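Local coordinates for coat protein (Papaya mosaic virus, PDB 4DOX) that forms the subunits of a flexible filamentous virus capsid, probably arranged helically around the viral RNA genome, at residues M122-W127 with F138-F143. Sequence-based numbering, arbitrary orientation.
Sequences MAPANW and FAAFDF
F138 and P124 carry most of this contact, an apolar packing of two loop segments that has no hydrogen bond across it. The F138 ring approaches A123 with its CE2 corner: CE2 lies 3.4 Å from A123 CA, which meets the ring obliquely, and 3.6 Å from A123 CB. M122 C, by contrast, sits near the ring plane at the edge. F138 sets out from its backbone away from 122-127, yet chi1 of -73°, with CG beside the backbone N, brings the ring back alongside A123. On the other segment, the P124 ring lays CB and CG against A140 O, each at 3.4 Å, a van der Waals approach to the carbonyl. P124 CG also lies 4.4 Å from CD2 of the F141 ring, which it meets obliquely. At the far end A140 CB meets W127 CB at 3.9 Å, while the indole, turned by a chi1 of 68°, leads away from A140 toward K137, with which it forms a cation-pi pair.

Two tight bends shape the surfaces that meet: a type I turn from P124 to W127, with W127 N hydrogen-bonded to P124 O, and an inverse gamma turn centred on A140, whose F141 N to A139 O contact is a weak hydrogen bond. Both segments belong to the long loop region between helices 111-118 and 165-172. Y68 of helix 56-70 touches P124, F138 and F141, W115 of helix 111-118 packs on F141, and E167 of helix 165-172 touches F138.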
loop_
_atom_site.group_PDB
_atom_site.type_symbol
_atom_site.label_atom_id
_atom_site.label_comp_id
_atom_site.label_asym_id
_atom_site.label_seq_id
_atom_site.Cartn_x
_atom_site.Cartn_y
_atom_site.Cartn_z
ATOM N N MET A 122 5.299 16.412 6.470
ATOM C CA MET A 122 5.388 16.893 5.067
ATOM C C MET A 122 4.205 16.389 4.230
ATOM O O MET A 122 4.173 15.222 3.789
ATOM C CB MET A 122 6.697 16.496 4.339
ATOM C CG MET A 122 8.045 16.540 5.097
ATOM S SD MET A 122 9.218 15.139 4.618
ATOM C CE MET A 122 10.711 15.500 5.603
ATOM N N ALA A 123 3.250 17.280 3.981
ATOM C CA ALA A 123 2.032 16.952 3.227
ATOM C C ALA A 123 2.292 16.433 1.785
ATOM O O ALA A 123 3.346 16.664 1.221
ATOM C CB ALA A 123 1.141 18.151 3.201
ATOM N N PRO A 124 1.321 15.723 1.182
ATOM C CA PRO A 124 1.510 15.446 -0.234
ATOM C C PRO A 124 1.986 16.684 -1.041
ATOM O O PRO A 124 1.367 17.759 -1.005
ATOM C CB PRO A 124 0.108 14.977 -0.665
ATOM C CG PRO A 124 -0.379 14.267 0.451
ATOM C CD PRO A 124 0.137 15.016 1.690
ATOM N N ALA A 125 3.070 16.529 -1.787
ATOM C CA ALA A 125 3.606 17.657 -2.555
ATOM C C ALA A 125 2.533 18.478 -3.337
ATOM O O ALA A 125 2.524 19.715 -3.289
ATOM C CB ALA A 125 4.732 17.200 -3.451
ATOM N N ASN A 126 1.614 17.777 -3.991
ATOM C CA ASN A 126 0.660 18.400 -4.901
ATOM C C ASN A 126 -0.736 18.584 -4.311
ATOM O O ASN A 126 -1.707 18.712 -5.069
ATOM C CB ASN A 126 0.560 17.575 -6.206
ATOM C CG ASN A 126 1.927 17.325 -6.849
ATOM O OD1 ASN A 126 2.602 18.258 -7.266
ATOM N ND2 ASN A 126 2.342 16.065 -6.905
ATOM N N TRP A 127 -0.849 18.607 -2.975
ATOM C CA TRP A 127 -2.167 18.698 -2.312
ATOM C C TRP A 127 -3.028 19.854 -2.796
ATOM O O TRP A 127 -4.244 19.715 -2.947
ATOM C CB TRP A 127 -2.035 18.716 -0.785
ATOM C CG TRP A 127 -1.387 19.962 -0.201
ATOM C CD1 TRP A 127 -0.070 20.125 0.196
ATOM C CD2 TRP A 127 -2.049 21.201 0.093
ATOM N NE1 TRP A 127 0.117 21.388 0.692
ATOM C CE2 TRP A 127 -1.073 22.072 0.641
ATOM C CE3 TRP A 127 -3.382 21.669 -0.064
ATOM C CZ2 TRP A 127 -1.381 23.371 1.020
ATOM C CZ3 TRP A 127 -3.681 22.961 0.317
ATOM C CH2 TRP A 127 -2.687 23.793 0.847
ATOM N N PHE A 138 -3.482 16.291 4.456
ATOM C CA PHE A 138 -2.802 15.052 4.768
ATOM C C PHE A 138 -3.600 13.860 4.306
ATOM O O PHE A 138 -3.183 12.736 4.468
ATOM C CB PHE A 138 -2.443 15.010 6.250
ATOM C CG PHE A 138 -1.324 15.918 6.591
ATOM C CD1 PHE A 138 -1.533 17.109 7.293
ATOM C CD2 PHE A 138 -0.051 15.626 6.135
ATOM C CE1 PHE A 138 -0.468 17.965 7.557
ATOM C CE2 PHE A 138 1.005 16.471 6.389
ATOM C CZ PHE A 138 0.799 17.642 7.109
ATOM N N ALA A 139 -4.740 14.150 3.694
ATOM C CA ALA A 139 -5.621 13.168 3.100
ATOM C C ALA A 139 -5.395 13.050 1.585
ATOM O O ALA A 139 -5.987 12.205 0.929
ATOM C CB ALA A 139 -7.024 13.567 3.380
ATOM N N ALA A 140 -4.539 13.912 1.028
ATOM C CA ALA A 140 -4.490 14.058 -0.458
ATOM C C ALA A 140 -3.537 13.049 -1.134
ATOM O O ALA A 140 -2.679 13.430 -1.956
ATOM C CB ALA A 140 -4.203 15.514 -0.889
ATOM N N PHE A 141 -3.661 11.787 -0.740
ATOM C CA PHE A 141 -3.011 10.732 -1.479
ATOM C C PHE A 141 -4.009 9.671 -1.827
ATOM O O PHE A 141 -5.024 9.486 -1.113
ATOM C CB PHE A 141 -1.754 10.169 -0.800
ATOM C CG PHE A 141 -1.957 9.599 0.580
ATOM C CD1 PHE A 141 -1.753 8.236 0.814
ATOM C CD2 PHE A 141 -2.248 10.432 1.683
ATOM C CE1 PHE A 141 -1.922 7.703 2.126
ATOM C CE2 PHE A 141 -2.400 9.908 2.964
ATOM C CZ PHE A 141 -2.234 8.553 3.192
ATOM N N ASP A 142 -3.750 8.986 -2.943
ATOM C CA ASP A 142 -4.747 8.100 -3.492
ATOM C C ASP A 142 -4.860 6.725 -2.860
ATOM O O ASP A 142 -5.593 5.892 -3.382
ATOM C CB ASP A 142 -4.636 8.000 -5.013
ATOM C CG ASP A 142 -3.371 7.290 -5.483
ATOM O OD1 ASP A 142 -2.689 6.614 -4.681
ATOM O OD2 ASP A 142 -3.068 7.396 -6.689
ATOM N N PHE A 143 -4.163 6.465 -1.759
ATOM C CA PHE A 143 -4.386 5.226 -1.017
ATOM C C PHE A 143 -4.549 5.530 0.454
ATOM O O PHE A 143 -4.147 4.739 1.331
ATOM C CB PHE A 143 -3.261 4.215 -1.243
ATOM C CG PHE A 143 -1.892 4.763 -0.993
ATOM C CD1 PHE A 143 -1.281 5.612 -1.933
ATOM C CD2 PHE A 143 -1.191 4.416 0.174
ATOM C CE1 PHE A 143 0.032 6.111 -1.725
ATOM C CE2 PHE A 143 0.119 4.916 0.412
ATOM C CZ PHE A 143 0.735 5.771 -0.539
#